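Long-range contacts in zinc chaperone AztD (Citrobacter koseri, PDB 6CMK), which acts as a periplasmic zinc chaperone, binding zinc ions and handing one directly to the solute-binding protein AztC of the AztABCD transport system: residues 272-282 / 292-303; 308-316 / 324-333. All coordinates share one frame; numbering follows the deposited sequence.

How the interactions relate
Interaction 1 (272-282 / 292-303) runs from one propeller blade into the next, whereas interaction 2 (308-316 / 324-333) stays within the second of these blades. They meet where strands 300-305 and 312-317 lie side by side: V301 N and H302 O probably bond to F316, and the residue pair V301 and H302 set against F316 forms a classic beta bulge. Both contacts are partly buried. Interaction 1 buries 926 Å² and joins an isoleucine and leucine core to an arginine and water network at its turn, near a zinc site. Interaction 2 buries 501 Å², away from the zinc sites, and adds to its backbone bonds an amide lying flat on an aromatic ring.

Interaction 1 of 2, residues 272-282 / 292-303; sequences IGNYGPDRIIL and RLIQLPTRRVHF
The F303 ring meets the backbone of 272-282 with its edge: G273 C and N274 N lie in the ring plane, with I280 CG2 also near that plane, 3.9 Å from F303 CE2. Over one ring face sits the guanidinium of R300, its NH1 3.5 Å above the centre. Water 4 lies in the plane of that guanidinium, accepting from R300 NE and donating to R279 O, while N274 CB packs 3.6 Å from R300 NE. These groups join neighbouring beta-propeller blades: 279-282 and 292-295 belong to the third and fourth strands of one, antiparallel, and 300-303 opens the next. The side chain of N274, its OD1 held by S260 N and T261 N, lies about 7 Å from that of H216, a zinc ligand.

Between these two strands, I280 and I294 exchange both backbone bonds, and their side chains lie alongside on the face they share with L282, whose CD1 is 3.5 Å from I294 CD1. The two ends of the connection from L296 to R300 are tied to the type I turn G276-R279, by L296 N to D278 O and by R300 N to P277 O, the latter 2.9 Å. On the other face of the hairpin, Q295 bends at chi2 (70°), bringing OE1 back to R279; R279 NE donates to Q295 OE1 at 2.9 Å. OE1 lies close to the guanidinium plane, whereas the donor stands 23° off the plane of the Q295 carbonyl.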
loop_
_atom_site.group_PDB
_atom_site.type_symbol
_atom_site.label_atom_id
_atom_site.label_comp_id
_atom_site.label_asym_id
_atom_site.label_seq_id
_atom_site.Cartn_x
_atom_site.Cartn_y
_atom_site.Cartn_z
ATOM N N ILE B 272 -13.233 -1.835 -15.700
ATOM C CA ILE B 272 -13.623 -1.453 -17.049
ATOM C C ILE B 272 -13.587 -2.709 -17.900
ATOM O O ILE B 272 -12.613 -3.471 -17.857
ATOM C CB ILE B 272 -12.716 -0.359 -17.625
ATOM C CG1 ILE B 272 -12.830 0.913 -16.781
ATOM C CG2 ILE B 272 -13.113 -0.050 -19.079
ATOM C CD1 ILE B 272 -11.874 2.000 -17.199
ATOM N N GLY B 273 -14.666 -2.947 -18.626
ATOM C CA GLY B 273 -14.717 -4.054 -19.552
ATOM C C GLY B 273 -14.986 -3.572 -20.957
ATOM O O GLY B 273 -15.530 -2.481 -21.156
ATOM N N ASN B 274 -14.604 -4.368 -21.949
ATOM C CA ASN B 274 -15.175 -4.140 -23.258
ATOM C C ASN B 274 -16.654 -4.525 -23.228
ATOM O O ASN B 274 -17.158 -5.104 -22.263
ATOM C CB ASN B 274 -14.391 -4.904 -24.335
ATOM C CG ASN B 274 -14.526 -6.415 -24.229
ATOM O OD1 ASN B 274 -14.725 -6.977 -23.153
ATOM N ND2 ASN B 274 -14.392 -7.085 -25.366
ATOM N N TYR B 275 -17.369 -4.156 -24.285
ATOM C CA TYR B 275 -18.802 -4.406 -24.338
ATOM C C TYR B 275 -19.206 -4.351 -25.795
ATOM O O TYR B 275 -20.024 -3.523 -26.200
ATOM C CB TYR B 275 -19.578 -3.388 -23.489
ATOM C CG TYR B 275 -20.947 -3.880 -23.063
ATOM C CD1 TYR B 275 -21.077 -4.886 -22.116
ATOM C CD2 TYR B 275 -22.105 -3.338 -23.606
ATOM C CE1 TYR B 275 -22.318 -5.348 -21.726
ATOM C CE2 TYR B 275 -23.355 -3.790 -23.222
ATOM C CZ TYR B 275 -23.457 -4.802 -22.278
ATOM O OH TYR B 275 -24.692 -5.267 -21.883
ATOM N N GLY B 276 -18.634 -5.248 -26.578
ATOM C CA GLY B 276 -18.619 -5.105 -28.006
ATOM C C GLY B 276 -17.355 -4.382 -28.416
ATOM O O GLY B 276 -16.607 -3.860 -27.585
ATOM N N PRO B 277 -17.095 -4.333 -29.717
ATOM C CA PRO B 277 -15.774 -3.879 -30.181
ATOM C C PRO B 277 -15.541 -2.376 -30.060
ATOM O O PRO B 277 -14.373 -1.961 -30.055
ATOM C CB PRO B 277 -15.737 -4.345 -31.646
ATOM C CG PRO B 277 -17.165 -4.580 -32.027
ATOM C CD PRO B 277 -17.899 -4.948 -30.782
ATOM N N ASP B 278 -16.590 -1.547 -29.932
ATOM C CA ASP B 278 -16.403 -0.099 -29.850
ATOM C C ASP B 278 -17.089 0.499 -28.625
ATOM O O ASP B 278 -17.350 1.703 -28.587
ATOM C CB ASP B 278 -16.895 0.594 -31.126
ATOM C CG ASP B 278 -18.390 0.423 -31.357
ATOM O OD1 ASP B 278 -19.056 -0.280 -30.573
ATOM O OD2 ASP B 278 -18.900 1.002 -32.339
ATOM N N ARG B 279 -17.353 -0.305 -27.605
ATOM C CA ARG B 279 -17.950 0.178 -26.369
ATOM C C ARG B 279 -17.162 -0.369 -25.191
ATOM O O ARG B 279 -16.540 -1.423 -25.294
ATOM C CB ARG B 279 -19.414 -0.258 -26.248
ATOM C CG ARG B 279 -20.342 0.407 -27.234
ATOM C CD ARG B 279 -21.624 -0.387 -27.385
ATOM N NE ARG B 279 -22.678 0.415 -28.000
ATOM C CZ ARG B 279 -23.873 -0.052 -28.342
ATOM N NH1 ARG B 279 -24.766 0.761 -28.887
ATOM N NH2 ARG B 279 -24.175 -1.330 -28.148
ATOM N N ILE B 280 -17.177 0.368 -24.080
ATOM C CA ILE B 280 -16.668 -0.135 -22.810
ATOM C C ILE B 280 -17.724 0.118 -21.747
ATOM O O ILE B 280 -18.605 0.966 -21.902
ATOM C CB ILE B 280 -15.320 0.506 -22.391
ATOM C CG1 ILE B 280 -15.434 2.035 -22.280
ATOM C CG2 ILE B 280 -14.220 0.112 -23.358
ATOM C CD1 ILE B 280 -14.152 2.725 -21.785
ATOM N N ILE B 281 -17.646 -0.651 -20.662
ATOM C CA ILE B 281 -18.480 -0.394 -19.497
ATOM C C ILE B 281 -17.581 -0.156 -18.298
ATOM O O ILE B 281 -16.504 -0.747 -18.162
ATOM C CB ILE B 281 -19.489 -1.522 -19.178
ATOM C CG1 ILE B 281 -18.812 -2.893 -19.162
ATOM C CG2 ILE B 281 -20.660 -1.473 -20.148
ATOM C CD1 ILE B 281 -19.656 -3.957 -18.481
ATOM N N LEU B 282 -18.048 0.732 -17.431
ATOM C CA LEU B 282 -17.416 1.039 -16.162
ATOM C C LEU B 282 -18.294 0.445 -15.074
ATOM O O LEU B 282 -19.514 0.639 -15.092
ATOM C CB LEU B 282 -17.277 2.545 -15.966
ATOM C CG LEU B 282 -16.248 3.344 -16.776
ATOM C CD1 LEU B 282 -16.364 3.124 -18.266
ATOM C CD2 LEU B 282 -16.458 4.816 -16.438
ATOM N N ARG B 292 -21.923 1.887 -16.130
ATOM C CA ARG B 292 -22.046 2.989 -17.078
ATOM C C ARG B 292 -21.385 2.614 -18.397
ATOM O O ARG B 292 -20.268 2.093 -18.415
ATOM C CB ARG B 292 -21.407 4.268 -16.542
ATOM C CG ARG B 292 -22.132 4.862 -15.350
ATOM C CD ARG B 292 -23.472 5.450 -15.768
ATOM N NE ARG B 292 -24.167 6.094 -14.657
ATOM C CZ ARG B 292 -25.012 5.480 -13.833
ATOM N NH1 ARG B 292 -25.283 4.187 -13.979
ATOM N NH2 ARG B 292 -25.589 6.161 -12.853
ATOM N N LEU B 293 -22.068 2.926 -19.493
ATOM C CA LEU B 293 -21.596 2.633 -20.844
ATOM C C LEU B 293 -20.888 3.850 -21.428
ATOM O O LEU B 293 -21.400 4.969 -21.339
ATOM C CB LEU B 293 -22.778 2.251 -21.735
ATOM C CG LEU B 293 -22.490 1.922 -23.204
ATOM C CD1 LEU B 293 -21.961 0.512 -23.329
ATOM C CD2 LEU B 293 -23.742 2.115 -24.057
ATOM N N ILE B 294 -19.723 3.632 -22.040
ATOM C CA ILE B 294 -19.077 4.660 -22.856
ATOM C C ILE B 294 -18.971 4.147 -24.285
ATOM O O ILE B 294 -18.452 3.049 -24.528
ATOM C CB ILE B 294 -17.691 5.064 -22.325
ATOM C CG1 ILE B 294 -17.823 5.672 -20.931
ATOM C CG2 ILE B 294 -17.025 6.053 -23.295
ATOM C CD1 ILE B 294 -16.514 6.031 -20.287
ATOM N N GLN B 295 -19.458 4.948 -25.224
ATOM C CA GLN B 295 -19.360 4.650 -26.643
ATOM C C GLN B 295 -18.082 5.256 -27.204
ATOM O O GLN B 295 -17.845 6.461 -27.059
ATOM C CB GLN B 295 -20.572 5.210 -27.380
ATOM C CG GLN B 295 -20.510 5.035 -28.892
ATOM C CD GLN B 295 -20.659 3.592 -29.302
ATOM O OE1 GLN B 295 -21.667 2.953 -29.005
ATOM N NE2 GLN B 295 -19.657 3.069 -30.000
ATOM N N LEU B 296 -17.252 4.411 -27.849
ATOM C CA LEU B 296 -16.029 4.908 -28.448
ATOM C C LEU B 296 -16.282 5.292 -29.901
ATOM O O LEU B 296 -17.112 4.674 -30.577
ATOM C CB LEU B 296 -14.934 3.851 -28.394
ATOM C CG LEU B 296 -14.693 3.228 -27.027
ATOM C CD1 LEU B 296 -13.758 2.041 -27.161
ATOM C CD2 LEU B 296 -14.133 4.266 -26.071
ATOM N N PRO B 297 -15.574 6.300 -30.409
ATOM C CA PRO B 297 -15.774 6.675 -31.817
ATOM C C PRO B 297 -15.324 5.604 -32.793
ATOM O O PRO B 297 -15.947 5.463 -33.850
ATOM C CB PRO B 297 -14.962 7.971 -31.968
ATOM C CG PRO B 297 -14.062 8.035 -30.795
ATOM C CD PRO B 297 -14.669 7.222 -29.697
ATOM N N THR B 298 -14.265 4.857 -32.487
ATOM C CA THR B 298 -13.837 3.727 -33.298
ATOM C C THR B 298 -13.540 2.560 -32.365
ATOM O O THR B 298 -13.739 2.644 -31.149
ATOM C CB THR B 298 -12.608 4.064 -34.156
ATOM O OG1 THR B 298 -11.529 4.489 -33.313
ATOM C CG2 THR B 298 -12.926 5.169 -35.151
ATOM N N ARG B 299 -13.047 1.466 -32.932
ATOM C CA ARG B 299 -12.906 0.230 -32.168
ATOM C C ARG B 299 -11.715 0.275 -31.217
ATOM O O ARG B 299 -10.680 0.892 -31.490
ATOM C CB ARG B 299 -12.777 -0.956 -33.121
ATOM C CG ARG B 299 -14.114 -1.375 -33.688
ATOM C CD ARG B 299 -13.967 -2.324 -34.852
ATOM N NE ARG B 299 -13.400 -1.660 -36.016
ATOM C CZ ARG B 299 -13.112 -2.277 -37.157
ATOM N NH1 ARG B 299 -13.336 -3.579 -37.279
ATOM N NH2 ARG B 299 -12.597 -1.591 -38.172
ATOM N N ARG B 300 -11.883 -0.406 -30.091
ATOM C CA ARG B 300 -10.879 -0.435 -29.035
ATOM C C ARG B 300 -9.700 -1.329 -29.409
ATOM O O ARG B 300 -9.882 -2.463 -29.871
ATOM C CB ARG B 300 -11.532 -0.929 -27.747
ATOM C CG ARG B 300 -10.625 -0.994 -26.552
ATOM C CD ARG B 300 -11.380 -1.550 -25.360
ATOM N NE ARG B 300 -11.585 -2.965 -25.594
ATOM C CZ ARG B 300 -10.665 -3.893 -25.370
ATOM N NH1 ARG B 300 -9.492 -3.558 -24.840
ATOM N NH2 ARG B 300 -10.925 -5.157 -25.661
ATOM N N VAL B 301 -8.490 -0.811 -29.216
ATOM C CA VAL B 301 -7.258 -1.576 -29.372
ATOM C C VAL B 301 -6.738 -2.082 -28.029
ATOM O O VAL B 301 -6.309 -3.232 -27.916
ATOM C CB VAL B 301 -6.189 -0.712 -30.082
ATOM C CG1 VAL B 301 -4.824 -1.418 -30.087
ATOM C CG2 VAL B 301 -6.624 -0.370 -31.513
ATOM N N HIS B 302 -6.760 -1.230 -27.007
ATOM C CA HIS B 302 -6.181 -1.567 -25.711
ATOM C C HIS B 302 -6.722 -0.606 -24.660
ATOM O O HIS B 302 -7.156 0.496 -24.986
ATOM C CB HIS B 302 -4.650 -1.490 -25.769
ATOM C CG HIS B 302 -3.966 -2.091 -24.582
ATOM N ND1 HIS B 302 -2.982 -1.431 -23.876
ATOM C CD2 HIS B 302 -4.132 -3.290 -23.974
ATOM C CE1 HIS B 302 -2.559 -2.209 -22.891
ATOM N NE2 HIS B 302 -3.243 -3.342 -22.930
ATOM N N PHE B 303 -6.710 -1.030 -23.397
ATOM C CA PHE B 303 -6.966 -0.073 -22.332
ATOM C C PHE B 303 -6.172 -0.446 -21.084
ATOM O O PHE B 303 -5.742 -1.590 -20.911
ATOM C CB PHE B 303 -8.477 0.102 -22.034
ATOM C CG PHE B 303 -9.289 -1.177 -21.808
ATOM C CD1 PHE B 303 -8.719 -2.402 -21.505
ATOM C CD2 PHE B 303 -10.675 -1.102 -21.920
ATOM C CE1 PHE B 303 -9.523 -3.524 -21.301
ATOM C CE2 PHE B 303 -11.478 -2.206 -21.725
ATOM C CZ PHE B 303 -10.904 -3.420 -21.412
HETATM O O HOH W 1 -12.837 -5.090 -27.740
HETATM O O HOH W 2 -12.212 -3.838 -30.327
HETATM O O HOH W 3 -17.319 2.655 -33.316
HETATM O O HOH W 4 -14.287 -2.452 -26.624
#

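Interaction 2 of 2, residues 308-316 / 324-333; sequences VRAKFAYVF and QIDVLKGEIS
F312 lays its ring flat against the amide of Q324, the two planes only 11° apart, with Q324 NE2 3.8 Å above the ring centre. The opposite face is taken by the aliphatic chain of its neighbour K311, whose CG lies 3.3 Å from the ring plane toward the rim, so the phenyl group is held between a methylene chain and an amide. Q324 reaches this position with CG anti to its backbone N (chi1 -178°) and an extended chain beyond. Its amide is gripped at both ends: OE1 accepts from S333 OG at 2.7 Å and also from Q334 NE2, and NE2 donates to water 5 at 2.8 Å. That water donates in turn to Y314 OH, which is also bonded to D306.

Strands 312-316 and 324-326 form the middle hairpin of a four-stranded propeller blade, antiparallel and strongly twisted, with 331-333 starting the fourth strand. A313 and I325 are the hydrogen-bonded pair: A313 N reaches a lone pair of I325 O at 3.0 Å, and I325 N returns to A313 O at 2.8 Å. Their side chains share a face with no part in the F312 stack; there V327 CG2 closes to 4.3 Å from A313 CB. V327 N bonds K311 O at the open end of the hairpin. From D326 the chain turns into strand 331-333 through an Asx motif, D326 OD1 accepting from K329 N from above the carboxylate plane, and through a G1 bulge in which G330 and E331 both face D326.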
loop_
_atom_site.group_PDB
_atom_site.type_symbol
_atom_site.label_atom_id
_atom_site.label_comp_id
_atom_site.label_asym_id
_atom_site.label_seq_id
_atom_site.Cartn_x
_atom_site.Cartn_y
_atom_site.Cartn_z
ATOM N N VAL B 308 -1.544 5.964 -10.711
ATOM C CA VAL B 308 -1.154 7.128 -9.923
ATOM C C VAL B 308 -2.310 8.112 -9.777
ATOM O O VAL B 308 -2.577 8.615 -8.682
ATOM C CB VAL B 308 0.083 7.791 -10.574
ATOM C CG1 VAL B 308 0.473 9.064 -9.825
ATOM C CG2 VAL B 308 1.255 6.832 -10.613
ATOM N N ARG B 309 -2.995 8.426 -10.881
ATOM C CA ARG B 309 -4.167 9.301 -10.870
ATOM C C ARG B 309 -5.399 8.403 -10.956
ATOM O O ARG B 309 -5.879 8.057 -12.034
ATOM C CB ARG B 309 -4.100 10.316 -12.006
ATOM C CG ARG B 309 -2.925 11.281 -11.888
ATOM C CD ARG B 309 -2.370 11.667 -13.254
ATOM N NE ARG B 309 -1.612 10.538 -13.793
ATOM C CZ ARG B 309 -0.325 10.308 -13.543
ATOM N NH1 ARG B 309 0.390 11.160 -12.799
ATOM N NH2 ARG B 309 0.254 9.236 -14.058
ATOM N N ALA B 310 -5.932 8.045 -9.791
ATOM C CA ALA B 310 -6.970 7.025 -9.714
ATOM C C ALA B 310 -8.255 7.391 -10.444
ATOM O O ALA B 310 -9.045 6.494 -10.743
ATOM C CB ALA B 310 -7.312 6.735 -8.250
ATOM N N LYS B 311 -8.515 8.669 -10.703
ATOM C CA LYS B 311 -9.759 9.010 -11.372
ATOM C C LYS B 311 -9.731 8.731 -12.874
ATOM O O LYS B 311 -10.759 8.915 -13.526
ATOM C CB LYS B 311 -10.100 10.482 -11.138
ATOM C CG LYS B 311 -9.115 11.470 -11.727
ATOM C CD LYS B 311 -9.700 12.870 -11.822
ATOM C CE LYS B 311 -10.202 13.395 -10.487
ATOM N NZ LYS B 311 -11.515 14.073 -10.635
ATOM N N PHE B 312 -8.604 8.293 -13.431
ATOM C CA PHE B 312 -8.450 8.199 -14.876
ATOM C C PHE B 312 -8.080 6.789 -15.319
ATOM O O PHE B 312 -7.414 6.038 -14.597
ATOM C CB PHE B 312 -7.388 9.179 -15.375
ATOM C CG PHE B 312 -7.813 10.617 -15.279
ATOM C CD1 PHE B 312 -8.901 11.069 -15.998
ATOM C CD2 PHE B 312 -7.136 11.508 -14.466
ATOM C CE1 PHE B 312 -9.312 12.383 -15.914
ATOM C CE2 PHE B 312 -7.540 12.827 -14.375
ATOM C CZ PHE B 312 -8.630 13.264 -15.102
ATOM N N ALA B 313 -8.524 6.448 -16.532
ATOM C CA ALA B 313 -8.036 5.297 -17.278
ATOM C C ALA B 313 -7.826 5.748 -18.717
ATOM O O ALA B 313 -8.211 6.850 -19.099
ATOM C CB ALA B 313 -9.004 4.112 -17.227
ATOM N N TYR B 314 -7.199 4.900 -19.518
ATOM C CA TYR B 314 -6.912 5.247 -20.906
ATOM C C TYR B 314 -7.337 4.128 -21.842
ATOM O O TYR B 314 -7.146 2.954 -21.543
ATOM C CB TYR B 314 -5.418 5.540 -21.109
ATOM C CG TYR B 314 -4.941 6.535 -20.106
ATOM C CD1 TYR B 314 -5.377 7.850 -20.159
ATOM C CD2 TYR B 314 -4.124 6.151 -19.062
ATOM C CE1 TYR B 314 -4.983 8.753 -19.203
ATOM C CE2 TYR B 314 -3.726 7.043 -18.108
ATOM C CZ TYR B 314 -4.150 8.340 -18.186
ATOM O OH TYR B 314 -3.753 9.231 -17.216
ATOM N N VAL B 315 -7.923 4.511 -22.975
ATOM C CA VAL B 315 -8.277 3.575 -24.038
ATOM C C VAL B 315 -7.596 4.038 -25.314
ATOM O O VAL B 315 -7.643 5.227 -25.653
ATOM C CB VAL B 315 -9.796 3.484 -24.258
ATOM C CG1 VAL B 315 -10.125 2.286 -25.151
ATOM C CG2 VAL B 315 -10.543 3.406 -22.951
ATOM N N PHE B 316 -6.966 3.106 -26.016
ATOM C CA PHE B 316 -6.413 3.382 -27.335
ATOM C C PHE B 316 -7.348 2.792 -28.380
ATOM O O PHE B 316 -7.807 1.656 -28.239
ATOM C CB PHE B 316 -5.012 2.784 -27.489
ATOM C CG PHE B 316 -4.252 3.325 -28.670
ATOM C CD1 PHE B 316 -4.326 2.708 -29.899
ATOM C CD2 PHE B 316 -3.479 4.462 -28.540
ATOM C CE1 PHE B 316 -3.636 3.213 -30.986
ATOM C CE2 PHE B 316 -2.787 4.972 -29.618
ATOM C CZ PHE B 316 -2.868 4.346 -30.844
ATOM N N GLN B 324 -8.616 9.673 -22.937
ATOM C CA GLN B 324 -8.632 9.768 -21.483
ATOM C C GLN B 324 -10.045 9.491 -20.981
ATOM O O GLN B 324 -11.001 10.152 -21.404
ATOM C CB GLN B 324 -8.164 11.159 -21.060
ATOM C CG GLN B 324 -8.089 11.372 -19.566
ATOM C CD GLN B 324 -7.789 12.819 -19.224
ATOM O OE1 GLN B 324 -8.549 13.725 -19.573
ATOM N NE2 GLN B 324 -6.671 13.044 -18.554
ATOM N N ILE B 325 -10.182 8.509 -20.094
ATOM C CA ILE B 325 -11.459 8.187 -19.467
ATOM C C ILE B 325 -11.497 8.811 -18.082
ATOM O O ILE B 325 -10.689 8.461 -17.213
ATOM C CB ILE B 325 -11.675 6.671 -19.354
ATOM C CG1 ILE B 325 -11.528 5.998 -20.714
ATOM C CG2 ILE B 325 -13.038 6.391 -18.729
ATOM C CD1 ILE B 325 -12.455 6.552 -21.773
ATOM N N ASP B 326 -12.470 9.691 -17.865
ATOM C CA ASP B 326 -12.788 10.206 -16.531
ATOM C C ASP B 326 -13.783 9.231 -15.920
ATOM O O ASP B 326 -14.964 9.221 -16.279
ATOM C CB ASP B 326 -13.345 11.620 -16.616
ATOM C CG ASP B 326 -13.666 12.211 -15.255
ATOM O OD1 ASP B 326 -13.920 11.448 -14.296
ATOM O OD2 ASP B 326 -13.663 13.454 -15.146
ATOM N N VAL B 327 -13.290 8.392 -15.011
ATOM C CA VAL B 327 -14.069 7.263 -14.515
ATOM C C VAL B 327 -15.251 7.737 -13.678
ATOM O O VAL B 327 -16.344 7.163 -13.742
ATOM C CB VAL B 327 -13.152 6.305 -13.731
ATOM C CG1 VAL B 327 -13.934 5.153 -13.149
ATOM C CG2 VAL B 327 -12.060 5.773 -14.653
ATOM N N LEU B 328 -15.060 8.786 -12.882
ATOM C CA LEU B 328 -16.156 9.272 -12.047
ATOM C C LEU B 328 -17.228 9.984 -12.863
ATOM O O LEU B 328 -18.415 9.883 -12.537
ATOM C CB LEU B 328 -15.596 10.176 -10.948
ATOM C CG LEU B 328 -14.705 9.343 -10.010
ATOM C CD1 LEU B 328 -13.889 10.200 -9.059
ATOM C CD2 LEU B 328 -15.544 8.340 -9.220
ATOM N N LYS B 329 -16.851 10.688 -13.928
ATOM C CA LYS B 329 -17.861 11.295 -14.783
ATOM C C LYS B 329 -18.446 10.311 -15.786
ATOM O O LYS B 329 -19.522 10.570 -16.336
ATOM C CB LYS B 329 -17.274 12.497 -15.518
ATOM C CG LYS B 329 -16.833 13.624 -14.597
ATOM C CD LYS B 329 -16.421 14.857 -15.384
ATOM C CE LYS B 329 -16.526 16.117 -14.542
ATOM N NZ LYS B 329 -16.228 17.339 -15.334
ATOM N N GLY B 330 -17.775 9.190 -16.030
ATOM C CA GLY B 330 -18.286 8.216 -16.974
ATOM C C GLY B 330 -18.235 8.688 -18.411
ATOM O O GLY B 330 -19.176 8.437 -19.176
ATOM N N GLU B 331 -17.144 9.338 -18.809
ATOM C CA GLU B 331 -17.050 9.862 -20.160
ATOM C C GLU B 331 -15.594 9.960 -20.589
ATOM O O GLU B 331 -14.676 9.957 -19.765
ATOM C CB GLU B 331 -17.715 11.235 -20.253
ATOM C CG GLU B 331 -17.002 12.290 -19.437
ATOM C CD GLU B 331 -17.762 13.599 -19.397
ATOM O OE1 GLU B 331 -18.987 13.590 -19.650
ATOM O OE2 GLU B 331 -17.130 14.637 -19.115
ATOM N N ILE B 332 -15.403 10.063 -21.902
ATOM C CA ILE B 332 -14.109 10.421 -22.476
ATOM C C ILE B 332 -13.920 11.920 -22.304
ATOM O O ILE B 332 -14.681 12.717 -22.866
ATOM C CB ILE B 332 -14.036 10.034 -23.958
ATOM C CG1 ILE B 332 -14.235 8.528 -24.128
ATOM C CG2 ILE B 332 -12.700 10.479 -24.561
ATOM C CD1 ILE B 332 -14.324 8.083 -25.566
ATOM N N SER B 333 -12.897 12.311 -21.548
ATOM C CA SER B 333 -12.678 13.731 -21.283
ATOM C C SER B 333 -11.815 14.407 -22.341
ATOM O O SER B 333 -11.963 15.615 -22.568
ATOM C CB SER B 333 -12.061 13.919 -19.892
ATOM O OG SER B 333 -11.131 12.893 -19.606
HETATM O O HOH W 5 -4.485 11.755 -17.423
#